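Local coordinates for ATP-dependent DNA helicase (Mycobacterium smegmatis, PDB 5V9X), which couples ATP hydrolysis to 3'-to-5' movement along a single-stranded DNA tracking strand and unwinds RNA:DNA hybrids, at residues His290-Phe296 and Val394-Val400; Leu385-Met391 and Arg412-His418; Arg520-Val524 and Thr533-Gly537; Leu788-Arg792 and His803-Ala808. All coordinates share one frame; numbering follows the deposited sequence.

Interaction 1 of 4, residues His290-Phe296 and Val394-Val400; sequences HNSSIVF and VDLVIQV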
# COMPACT_ATOMS: atom_id res chain seq x y z
N HIS A 290 27.05 11.15 -4.10
CA HIS A 290 25.91 11.82 -4.73
C HIS A 290 25.45 12.95 -3.87
O HIS A 290 25.69 12.94 -2.69
CB HIS A 290 24.74 10.86 -4.89
CG HIS A 290 24.95 9.78 -5.89
ND1 HIS A 290 25.44 8.55 -5.55
CD2 HIS A 290 24.71 9.74 -7.21
CE1 HIS A 290 25.50 7.79 -6.62
NE2 HIS A 290 25.07 8.49 -7.65
N ASN A 291 24.78 13.94 -4.44
CA ASN A 291 24.34 15.07 -3.66
C ASN A 291 23.34 14.83 -2.56
O ASN A 291 23.61 15.12 -1.43
CB ASN A 291 23.65 16.05 -4.59
CG ASN A 291 24.60 16.72 -5.52
OD1 ASN A 291 25.44 17.49 -5.09
ND2 ASN A 291 24.46 16.46 -6.80
N SER A 292 22.23 14.20 -2.88
CA SER A 292 21.21 13.92 -1.90
C SER A 292 20.66 12.60 -2.29
O SER A 292 20.44 12.34 -3.43
CB SER A 292 20.13 14.98 -1.89
OG SER A 292 20.34 15.94 -0.89
N SER A 293 20.41 11.77 -1.31
CA SER A 293 19.94 10.42 -1.54
C SER A 293 18.83 10.09 -0.56
O SER A 293 18.86 10.53 0.60
CB SER A 293 21.08 9.40 -1.40
OG SER A 293 22.24 9.85 -2.08
N ILE A 294 17.84 9.34 -1.03
CA ILE A 294 16.78 8.80 -0.18
C ILE A 294 17.01 7.31 -0.06
O ILE A 294 17.02 6.59 -1.06
CB ILE A 294 15.38 9.10 -0.75
CG1 ILE A 294 15.18 10.60 -0.94
CG2 ILE A 294 14.31 8.54 0.17
CD1 ILE A 294 13.86 10.96 -1.58
N VAL A 295 17.22 6.84 1.17
CA VAL A 295 17.33 5.42 1.47
C VAL A 295 15.99 4.97 2.03
O VAL A 295 15.55 5.46 3.08
CB VAL A 295 18.47 5.14 2.46
CG1 VAL A 295 18.64 3.65 2.67
CG2 VAL A 295 19.77 5.77 1.97
N PHE A 296 15.32 4.06 1.33
CA PHE A 296 14.02 3.56 1.75
C PHE A 296 14.19 2.28 2.55
O PHE A 296 14.86 1.34 2.10
CB PHE A 296 13.10 3.33 0.56
CG PHE A 296 12.48 4.58 0.01
CD1 PHE A 296 11.46 5.23 0.70
CD2 PHE A 296 12.90 5.11 -1.20
CE1 PHE A 296 10.88 6.39 0.19
CE2 PHE A 296 12.33 6.26 -1.72
CZ PHE A 296 11.32 6.90 -1.02
N VAL A 394 17.75 15.48 -5.11
CA VAL A 394 17.92 14.04 -4.94
C VAL A 394 18.28 13.44 -6.30
O VAL A 394 17.47 13.45 -7.23
CB VAL A 394 16.65 13.39 -4.36
CG1 VAL A 394 16.84 11.89 -4.23
CG2 VAL A 394 16.31 14.01 -3.02
N ASP A 395 19.50 12.91 -6.42
CA ASP A 395 19.92 12.22 -7.63
C ASP A 395 20.26 10.76 -7.35
O ASP A 395 21.00 10.14 -8.13
CB ASP A 395 21.10 12.94 -8.29
CG ASP A 395 22.30 13.10 -7.36
OD1 ASP A 395 22.17 12.82 -6.15
OD2 ASP A 395 23.37 13.51 -7.85
N LEU A 396 19.74 10.19 -6.27
CA LEU A 396 19.94 8.78 -5.95
C LEU A 396 18.85 8.33 -4.99
O LEU A 396 18.57 9.02 -4.01
CB LEU A 396 21.32 8.54 -5.33
CG LEU A 396 21.64 7.08 -4.98
CD1 LEU A 396 21.97 6.28 -6.23
CD2 LEU A 396 22.78 7.00 -3.96
N VAL A 397 18.24 7.18 -5.28
CA VAL A 397 17.37 6.48 -4.35
C VAL A 397 17.95 5.10 -4.12
O VAL A 397 18.27 4.39 -5.08
CB VAL A 397 15.92 6.39 -4.86
CG1 VAL A 397 15.13 5.41 -4.01
CG2 VAL A 397 15.26 7.76 -4.83
N ILE A 398 18.10 4.72 -2.86
CA ILE A 398 18.57 3.39 -2.48
C ILE A 398 17.41 2.66 -1.82
O ILE A 398 16.76 3.20 -0.92
CB ILE A 398 19.78 3.46 -1.55
CG1 ILE A 398 20.96 4.15 -2.25
CG2 ILE A 398 20.18 2.07 -1.10
CD1 ILE A 398 22.18 4.29 -1.37
N GLN A 399 17.15 1.43 -2.27
CA GLN A 399 16.08 0.60 -1.74
C GLN A 399 16.72 -0.57 -1.00
O GLN A 399 17.37 -1.42 -1.62
CB GLN A 399 15.15 0.11 -2.84
CG GLN A 399 14.11 -0.89 -2.38
CD GLN A 399 13.15 -0.31 -1.36
OE1 GLN A 399 12.72 0.84 -1.49
NE2 GLN A 399 12.83 -1.09 -0.33
N VAL A 400 16.54 -0.61 0.32
CA VAL A 400 17.03 -1.71 1.14
C VAL A 400 15.94 -2.77 1.19
O VAL A 400 14.80 -2.48 1.57
CB VAL A 400 17.41 -1.23 2.54
CG1 VAL A 400 17.40 -2.38 3.54
CG2 VAL A 400 18.79 -0.59 2.51
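Ile294 and Phe296 lie beside Val397 and Ile398 where two parallel strands meet, their axes 4.7 Å apart and 16° from parallel. The firm part is the C-terminal half. Phe296 N donates to Ile398 O at 2.8 Å, nearly straight at 169°, and Ile398 N donates to Ile294 O. Beta-branched residues suit such extended backbone. On one face the Phe296 ring takes Val397 CG1 at its edge, 3.6 Å from CD2, while Ile294 CG2 lies over the ring face. Val295 and Ile398 point to the other face.

The N-terminal end is looser and partly open to solvent. Asp395, its CG between backbone N and carbonyl carbon (chi1 57°), reaches back toward the exposed Asn291, whose ND2 makes a weak bond to Asp395 OD2 at 3.3 Å. His290 keeps contact through carbon: Leu396 CB stands over its ring face, 4.0 Å from the centroid, in a CH-pi contact. His290 ND1 is hydrogen-bonded to Leu286 O.

The pair is central in the parallel sheet of the second helicase domain. Strand 378-381 bonds to the other edge of 292-296, strand 424-429 lies beyond 394-400, helix 276-288 packs on the Leu396 and Ile398 face, and helix 361-372 touches Ser292 and Val394.

Interaction 2 of 4, residues Leu385-Met391 and Arg412-His418; sequences LELGIDM and RVGRAGH. With ANP (phosphoaminophosphonic acid-adenylate ester), chain C.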
# COMPACT_ATOMS: atom_id res chain seq x y z
N LEU A 385 7.72 9.00 2.18
CA LEU A 385 8.25 9.80 1.08
C LEU A 385 8.20 9.05 -0.25
O LEU A 385 8.96 9.37 -1.16
CB LEU A 385 9.69 10.23 1.38
CG LEU A 385 9.96 11.01 2.67
CD1 LEU A 385 11.41 11.47 2.71
CD2 LEU A 385 9.02 12.20 2.77
N GLU A 386 7.32 8.05 -0.36
CA GLU A 386 7.31 7.21 -1.55
C GLU A 386 6.77 7.94 -2.77
O GLU A 386 7.19 7.66 -3.90
CB GLU A 386 6.49 5.94 -1.29
CG GLU A 386 6.22 5.09 -2.53
CD GLU A 386 5.49 3.80 -2.23
OE1 GLU A 386 5.73 3.21 -1.15
OE2 GLU A 386 4.66 3.38 -3.06
N LEU A 387 5.86 8.89 -2.57
CA LEU A 387 5.05 9.42 -3.66
C LEU A 387 5.19 10.93 -3.79
O LEU A 387 5.33 11.65 -2.80
CB LEU A 387 3.57 9.07 -3.43
CG LEU A 387 3.26 7.58 -3.30
CD1 LEU A 387 1.92 7.38 -2.63
CD2 LEU A 387 3.29 6.92 -4.66
N GLY A 388 5.17 11.39 -5.04
CA GLY A 388 4.86 12.77 -5.35
C GLY A 388 5.91 13.83 -5.12
O GLY A 388 6.02 14.76 -5.93
N ILE A 389 6.68 13.73 -4.03
CA ILE A 389 7.58 14.81 -3.64
C ILE A 389 8.53 15.13 -4.78
O ILE A 389 8.93 14.26 -5.55
CB ILE A 389 8.36 14.44 -2.36
CG1 ILE A 389 9.20 13.18 -2.58
CG2 ILE A 389 7.41 14.28 -1.18
CD1 ILE A 389 10.21 12.93 -1.49
N ASP A 390 8.88 16.41 -4.90
CA ASP A 390 9.71 16.93 -5.99
C ASP A 390 10.94 17.58 -5.38
O ASP A 390 11.04 18.81 -5.27
CB ASP A 390 8.90 17.90 -6.85
CG ASP A 390 9.75 18.56 -7.91
OD1 ASP A 390 10.41 17.83 -8.68
OD2 ASP A 390 9.76 19.81 -7.97
N MET A 391 11.90 16.76 -4.99
CA MET A 391 13.16 17.22 -4.40
C MET A 391 14.20 17.26 -5.51
O MET A 391 14.78 16.23 -5.87
CB MET A 391 13.59 16.31 -3.26
CG MET A 391 12.52 16.10 -2.19
SD MET A 391 12.12 17.61 -1.31
CE MET A 391 10.89 17.03 -0.15
N ARG A 412 9.19 4.92 -5.73
CA ARG A 412 10.29 5.29 -4.84
C ARG A 412 11.49 5.79 -5.63
O ARG A 412 12.00 6.89 -5.39
CB ARG A 412 10.67 4.10 -3.95
CG ARG A 412 9.62 3.79 -2.89
CD ARG A 412 10.07 2.66 -1.97
NE ARG A 412 8.99 2.25 -1.08
CZ ARG A 412 9.11 1.32 -0.14
NH1 ARG A 412 10.27 0.69 0.04
NH2 ARG A 412 8.07 1.01 0.63
N VAL A 413 11.97 4.98 -6.59
CA VAL A 413 13.11 5.39 -7.41
C VAL A 413 12.79 6.67 -8.18
O VAL A 413 13.69 7.47 -8.47
CB VAL A 413 13.52 4.25 -8.35
CG1 VAL A 413 14.62 4.70 -9.32
CG2 VAL A 413 14.00 3.04 -7.55
N GLY A 414 11.51 6.91 -8.48
CA GLY A 414 11.11 8.12 -9.17
C GLY A 414 11.45 9.40 -8.44
O GLY A 414 11.52 10.46 -9.07
N ARG A 415 11.66 9.34 -7.12
CA ARG A 415 12.03 10.53 -6.37
C ARG A 415 13.35 11.11 -6.86
O ARG A 415 13.56 12.33 -6.79
CB ARG A 415 12.13 10.23 -4.87
CG ARG A 415 10.86 9.66 -4.22
CD ARG A 415 9.62 10.39 -4.68
NE ARG A 415 8.97 9.71 -5.79
CZ ARG A 415 8.15 10.29 -6.65
NH1 ARG A 415 7.87 11.58 -6.53
NH2 ARG A 415 7.61 9.59 -7.63
N ALA A 416 14.25 10.26 -7.35
CA ALA A 416 15.51 10.73 -7.90
C ALA A 416 15.33 11.23 -9.33
O ALA A 416 14.47 10.74 -10.07
CB ALA A 416 16.56 9.61 -7.86
N GLY A 417 16.14 12.21 -9.70
CA GLY A 417 16.06 12.80 -11.03
C GLY A 417 14.68 13.34 -11.37
O GLY A 417 14.21 13.18 -12.50
N HIS A 418 14.03 14.00 -10.41
CA HIS A 418 12.62 14.36 -10.54
C HIS A 418 12.44 15.62 -11.40
O HIS A 418 11.88 16.63 -10.97
CB HIS A 418 12.01 14.54 -9.15
CG HIS A 418 10.54 14.28 -9.11
ND1 HIS A 418 9.61 15.30 -9.09
CD2 HIS A 418 9.83 13.13 -9.10
CE1 HIS A 418 8.39 14.78 -9.06
NE2 HIS A 418 8.50 13.46 -9.07
PG ANP C . 5.28 12.24 -9.78
O1G ANP C . 6.37 11.57 -9.01
O2G ANP C . 4.18 12.78 -8.79
O3G ANP C . 4.62 11.22 -10.80
PB ANP C . 4.77 14.38 -11.46
O1B ANP C . 3.61 14.78 -10.52
O2B ANP C . 4.25 13.55 -12.58
N3B ANP C . 5.95 13.54 -10.62
PA ANP C . 5.68 16.92 -11.12
O1A ANP C . 6.09 16.56 -9.74
O2A ANP C . 4.39 17.73 -11.19
O3A ANP C . 5.43 15.66 -12.05
O5' ANP C . 6.85 17.69 -11.85
C5' ANP C . 8.24 17.23 -11.98
C4' ANP C . 9.16 18.42 -11.95
O4' ANP C . 9.19 19.07 -13.25
C3' ANP C . 8.71 19.51 -10.98
O3' ANP C . 9.84 20.26 -10.57
C2' ANP C . 7.81 20.38 -11.86
O2' ANP C . 7.43 21.62 -11.25
C1' ANP C . 8.61 20.37 -13.16
N9 ANP C . 7.85 20.59 -14.39
C8 ANP C . 6.49 20.60 -14.57
N7 ANP C . 6.10 20.81 -15.80
C5 ANP C . 7.30 20.96 -16.49
C6 ANP C . 7.58 21.20 -17.85
N6 ANP C . 6.65 21.35 -18.79
N1 ANP C . 8.88 21.29 -18.21
C2 ANP C . 9.82 21.14 -17.27
N3 ANP C . 9.67 20.91 -15.97
C4 ANP C . 8.38 20.83 -15.64
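Oxygen O1G of the gamma-phosphate of ANP, the ATP analogue AMP-PNP, is gripped by three N-H groups from Arg415 and His418, which also lean on Ile389 and Asp390. Arg415 NH2 reaches ANP O1G at 2.7 Å, with NH1 beside it and the oxygen near the guanidinium plane. His418 NE2 meets ANP O1G at 2.8 Å, almost straight (178°) and in the ring plane. Bent at chi2 and chi3, Arg415 folds its guanidinium back to the phosphate; NH1 also bonds weakly to Ile389 O.

The imidazole is oriented from its other nitrogen: ND1 donates to Asp390 OD1 at 2.7 Å, on the anti side of the carboxylate. Ile389 O sits 3.5 Å above the ring centre. Asp390 OD2 accepts from the ribose O3' of ANP, so one aspartate serves both sugar and histidine. Gly388, with phi at 77°, brings its bare CA up to ANP O2G. Glu386 OE1 forms a salt bridge with Arg412 NE, its hydrogen bond weak at 3.4 Å, while Gln399 holds Arg412 NH1.

Such a site is typical of superfamily 2 helicases, where motifs V and VI line the nucleotide cleft; Arg415 is placed as the motif VI arginine finger of such helicases would be.

Interaction 3 of 4, residues Arg520-Val524 and Thr533-Gly537; sequences RPRLV and TARPG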
# COMPACT_ATOMS: atom_id res chain seq x y z
N ARG A 520 -22.43 -1.81 20.71
CA ARG A 520 -23.18 -0.58 20.91
C ARG A 520 -23.72 -0.08 19.58
O ARG A 520 -22.93 0.20 18.66
CB ARG A 520 -22.30 0.50 21.55
CG ARG A 520 -21.40 0.00 22.67
CD ARG A 520 -22.08 0.11 24.03
NE ARG A 520 -21.26 -0.48 25.08
CZ ARG A 520 -21.40 -1.72 25.53
NH1 ARG A 520 -22.34 -2.51 25.02
NH2 ARG A 520 -20.61 -2.18 26.49
N PRO A 521 -25.03 0.04 19.41
CA PRO A 521 -25.57 0.68 18.20
C PRO A 521 -25.49 2.20 18.30
O PRO A 521 -25.61 2.78 19.38
CB PRO A 521 -27.02 0.20 18.17
CG PRO A 521 -27.36 -0.01 19.60
CD PRO A 521 -26.10 -0.49 20.27
N ARG A 522 -25.30 2.83 17.15
CA ARG A 522 -24.98 4.25 17.10
C ARG A 522 -26.01 5.10 16.37
O ARG A 522 -25.86 6.33 16.34
CB ARG A 522 -23.61 4.46 16.45
CG ARG A 522 -22.56 3.46 16.91
CD ARG A 522 -22.33 3.55 18.41
NE ARG A 522 -21.09 2.89 18.80
CZ ARG A 522 -20.51 3.03 19.99
NH1 ARG A 522 -21.06 3.81 20.91
NH2 ARG A 522 -19.38 2.39 20.26
N LEU A 523 -27.04 4.50 15.79
CA LEU A 523 -28.05 5.24 15.06
C LEU A 523 -29.44 4.75 15.44
O LEU A 523 -29.60 3.66 16.00
CB LEU A 523 -27.85 5.12 13.54
CG LEU A 523 -26.55 5.67 12.96
CD1 LEU A 523 -26.45 5.35 11.48
CD2 LEU A 523 -26.45 7.17 13.20
N VAL A 524 -30.44 5.57 15.14
CA VAL A 524 -31.84 5.22 15.33
C VAL A 524 -32.51 5.28 13.96
O VAL A 524 -32.39 6.27 13.24
CB VAL A 524 -32.54 6.16 16.33
CG1 VAL A 524 -34.01 5.81 16.44
CG2 VAL A 524 -31.86 6.07 17.69
N THR A 533 -31.26 8.91 12.44
CA THR A 533 -30.77 9.96 13.32
C THR A 533 -29.66 9.40 14.21
O THR A 533 -29.57 8.19 14.44
CB THR A 533 -31.89 10.55 14.19
OG1 THR A 533 -32.63 9.49 14.81
CG2 THR A 533 -32.82 11.41 13.34
N ALA A 534 -28.82 10.30 14.70
CA ALA A 534 -27.67 9.92 15.50
C ALA A 534 -28.03 9.85 16.98
O ALA A 534 -28.84 10.64 17.47
CB ALA A 534 -26.52 10.91 15.30
N ARG A 535 -27.44 8.89 17.67
CA ARG A 535 -27.49 8.85 19.12
C ARG A 535 -26.36 9.69 19.70
O ARG A 535 -25.37 9.97 19.00
CB ARG A 535 -27.38 7.40 19.60
CG ARG A 535 -28.43 6.49 19.00
CD ARG A 535 -28.57 5.22 19.80
NE ARG A 535 -29.29 4.18 19.07
CZ ARG A 535 -29.54 2.97 19.55
NH1 ARG A 535 -29.14 2.64 20.77
NH2 ARG A 535 -30.20 2.09 18.81
N PRO A 536 -26.48 10.12 20.95
CA PRO A 536 -25.46 11.02 21.53
C PRO A 536 -24.04 10.51 21.33
O PRO A 536 -23.74 9.34 21.58
CB PRO A 536 -25.85 11.07 23.01
CG PRO A 536 -27.32 10.87 23.00
CD PRO A 536 -27.61 9.92 21.87
N GLY A 537 -23.17 11.40 20.87
CA GLY A 537 -21.77 11.08 20.68
C GLY A 537 -21.42 10.40 19.37
O GLY A 537 -20.30 9.92 19.23
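Arg535 leaves the end of one strand of a beta hairpin, 523-526 with 531-534, and lies back across Pro521, Leu523 and Val524 of the other. The hairpin belongs to the region assigned to the winged-helix domain of this helicase family. Val524 and Thr533 form an antiparallel hydrogen-bonded pair, with Val524 N to Thr533 O at 2.8 Å; Leu523 and Ala534 are the next, non-hydrogen-bonded pair. Past it, Arg535 N donates to Arg522 O from above the carbonyl plane.

The arginine chain can be followed outward. CB rests 3.8 Å from Arg522 O. CG, set anti to the carbonyl carbon (chi1 -55°), meets Val524 CG2 at 3.7 Å, so the aliphatic stem has a beta-branched methyl to lie on. CD passes Pro521 O at 3.9 Å. From CG to NE the chain is extended, which carries the head to Leu523 O: NE reaches that oxygen at 3.1 Å and NH2 at 3.3 Å, a side-on grip of two nitrogens on one atom. Both come from the same face of the carbonyl plane, NE standing well above it. CZ lies between Leu523 O and Pro521 CG.

Leu523 suits its buried place, its side chain turned with that of Ala534 to the face where Thr468 of helix 461-471 lies. The guanidinium has the apolar Pro521 ring over a face, and one of the two terminal nitrogens, Arg535 NH1, stops 3.4 Å from Pro521 CG.

Interaction 4 of 4, residues Leu788-Arg792 and His803-Ala808; sequences LLLPR and HQRQRA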
# COMPACT_ATOMS: atom_id res chain seq x y z
N LEU A 788 -17.40 0.83 13.82
CA LEU A 788 -17.74 1.58 15.02
C LEU A 788 -18.73 0.84 15.91
O LEU A 788 -19.59 1.46 16.55
CB LEU A 788 -18.29 2.97 14.67
CG LEU A 788 -17.43 3.84 13.74
CD1 LEU A 788 -18.19 5.09 13.33
CD2 LEU A 788 -16.13 4.19 14.42
N LEU A 789 -18.61 -0.49 15.99
CA LEU A 789 -19.54 -1.30 16.76
C LEU A 789 -18.97 -1.80 18.08
O LEU A 789 -19.75 -2.17 18.97
CB LEU A 789 -19.99 -2.51 15.94
CG LEU A 789 -20.73 -2.19 14.64
CD1 LEU A 789 -21.05 -3.47 13.90
CD2 LEU A 789 -22.00 -1.41 14.93
N LEU A 790 -17.65 -1.82 18.23
CA LEU A 790 -17.05 -2.29 19.47
C LEU A 790 -17.16 -1.23 20.56
O LEU A 790 -16.95 -0.04 20.29
CB LEU A 790 -15.58 -2.64 19.26
CG LEU A 790 -15.25 -3.86 18.41
CD1 LEU A 790 -13.74 -4.06 18.36
CD2 LEU A 790 -15.94 -5.10 18.95
N PRO A 791 -17.49 -1.62 21.79
CA PRO A 791 -17.47 -0.65 22.90
C PRO A 791 -16.04 -0.24 23.21
O PRO A 791 -15.15 -1.08 23.34
CB PRO A 791 -18.12 -1.42 24.06
CG PRO A 791 -17.90 -2.86 23.72
CD PRO A 791 -17.94 -2.95 22.22
N ARG A 792 -15.82 1.07 23.32
CA ARG A 792 -14.51 1.62 23.61
C ARG A 792 -14.40 2.03 25.08
O ARG A 792 -15.40 2.10 25.80
CB ARG A 792 -14.21 2.80 22.68
CG ARG A 792 -15.39 3.72 22.42
CD ARG A 792 -15.02 4.89 21.52
NE ARG A 792 -14.49 4.47 20.22
CZ ARG A 792 -14.06 5.30 19.28
NH1 ARG A 792 -14.09 6.61 19.49
NH2 ARG A 792 -13.60 4.83 18.13
N HIS A 803 -8.11 -4.23 24.23
CA HIS A 803 -9.54 -4.08 24.49
C HIS A 803 -10.37 -4.34 23.24
O HIS A 803 -11.46 -4.91 23.33
CB HIS A 803 -9.82 -2.69 25.05
CG HIS A 803 -11.23 -2.49 25.51
ND1 HIS A 803 -12.07 -1.57 24.93
CD2 HIS A 803 -11.94 -3.10 26.48
CE1 HIS A 803 -13.25 -1.62 25.53
NE2 HIS A 803 -13.20 -2.54 26.48
N GLN A 804 -9.88 -3.90 22.08
CA GLN A 804 -10.52 -4.29 20.83
C GLN A 804 -10.61 -5.80 20.71
O GLN A 804 -11.67 -6.35 20.42
CB GLN A 804 -9.76 -3.70 19.63
CG GLN A 804 -10.02 -2.23 19.36
CD GLN A 804 -9.43 -1.76 18.04
OE1 GLN A 804 -8.93 -2.57 17.25
NE2 GLN A 804 -9.48 -0.46 17.80
N ARG A 805 -9.49 -6.49 20.96
CA ARG A 805 -9.47 -7.95 20.86
C ARG A 805 -10.47 -8.59 21.80
O ARG A 805 -11.24 -9.48 21.40
CB ARG A 805 -8.06 -8.46 21.15
CG ARG A 805 -7.04 -8.07 20.12
CD ARG A 805 -5.65 -8.09 20.70
NE ARG A 805 -4.63 -7.92 19.67
CZ ARG A 805 -3.37 -7.61 19.92
NH1 ARG A 805 -2.97 -7.42 21.17
NH2 ARG A 805 -2.51 -7.48 18.92
N GLN A 806 -10.48 -8.16 23.07
CA GLN A 806 -11.38 -8.76 24.05
C GLN A 806 -12.84 -8.58 23.66
O GLN A 806 -13.62 -9.54 23.66
CB GLN A 806 -11.11 -8.15 25.43
CG GLN A 806 -12.10 -8.58 26.50
CD GLN A 806 -11.74 -8.02 27.86
OE1 GLN A 806 -12.52 -7.27 28.46
NE2 GLN A 806 -10.57 -8.38 28.37
N ARG A 807 -13.23 -7.35 23.30
CA ARG A 807 -14.62 -7.10 22.93
C ARG A 807 -14.96 -7.73 21.58
O ARG A 807 -16.07 -8.24 21.40
CB ARG A 807 -14.90 -5.60 22.90
CG ARG A 807 -14.85 -4.93 24.27
CD ARG A 807 -15.91 -5.49 25.21
NE ARG A 807 -16.01 -4.71 26.43
CZ ARG A 807 -15.24 -4.89 27.50
NH1 ARG A 807 -14.30 -5.83 27.49
NH2 ARG A 807 -15.39 -4.13 28.57
N ALA A 808 -14.02 -7.71 20.63
CA ALA A 808 -14.29 -8.31 19.33
C ALA A 808 -14.39 -9.83 19.43
O ALA A 808 -15.29 -10.44 18.83
CB ALA A 808 -13.21 -7.92 18.32
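Leu790 and Pro791 dock on one flank of helix 801-815 in a helix-loop-helix unit: helix 774-786 ends in a Schellman motif at Leu788, and the loop that follows turns these two residues onto the next helix, within the region assigned to the DEAD/H-associated family. Leu790 points its CB at the helix and, with CG anti to the carbonyl carbon (chi1 -69°), brings both methyls down on it. CD2 settles 3.6 Å from Ala808 CA, while CD1 lies 3.7 Å from Gln804 O and also touches Ala808 CB. The small alanine lets a branched leucine come close to the helical backbone, and Ala784 of the preceding helix also touches Leu790.

Next in the loop, Pro791 crosses the bent chain of Arg807 obliquely. The ring's CG is 3.6 Å from Arg807 CD, an apolar contact between a rigid ring and a methylene chain, and it also lies at the edge of the guanidinium, near its plane. The chi2 bend (-62°) in Arg807 brings its head beside His803, one turn earlier; the two planes stand steeply to each other, with His803 NE2 over the centre of the guanidinium face and Arg807 NH2 at the ring edge. Arg807 CG lies over a face of the imidazole, so proline, arginine and histidine form a compact group.

Arg792 points away, and its NH1 is bound to Thr544. On the histidine's loop side, Pro791 O comes in obliquely, nearest CE1, and lies 3.5 Å from His803 ND1, at an angle too poor for a hydrogen bond.

The four contacts form two touching pairs. Interactions 1 and 2, with centres about 10 Å apart, interleave along the chain: strand 394-400 lies between the two segments that line the nucleotide site, and Val394 O meets Gly417 N at 3.1 Å. The side chain of Phe296 is still about 11 Å from ANP, so the sheet backs the pocket without entering it. Interactions 3 and 4, centres about 17 Å apart, join the winged-helix and DEAD/H-associated regions, with Arg522 NE 3.1 Å from Leu788 O. Across the chain centre, interactions 2 and 4 come no nearer than about 23 Å between nearest atoms. Each contact has an atom within about 9 Å of the bound nucleic acid.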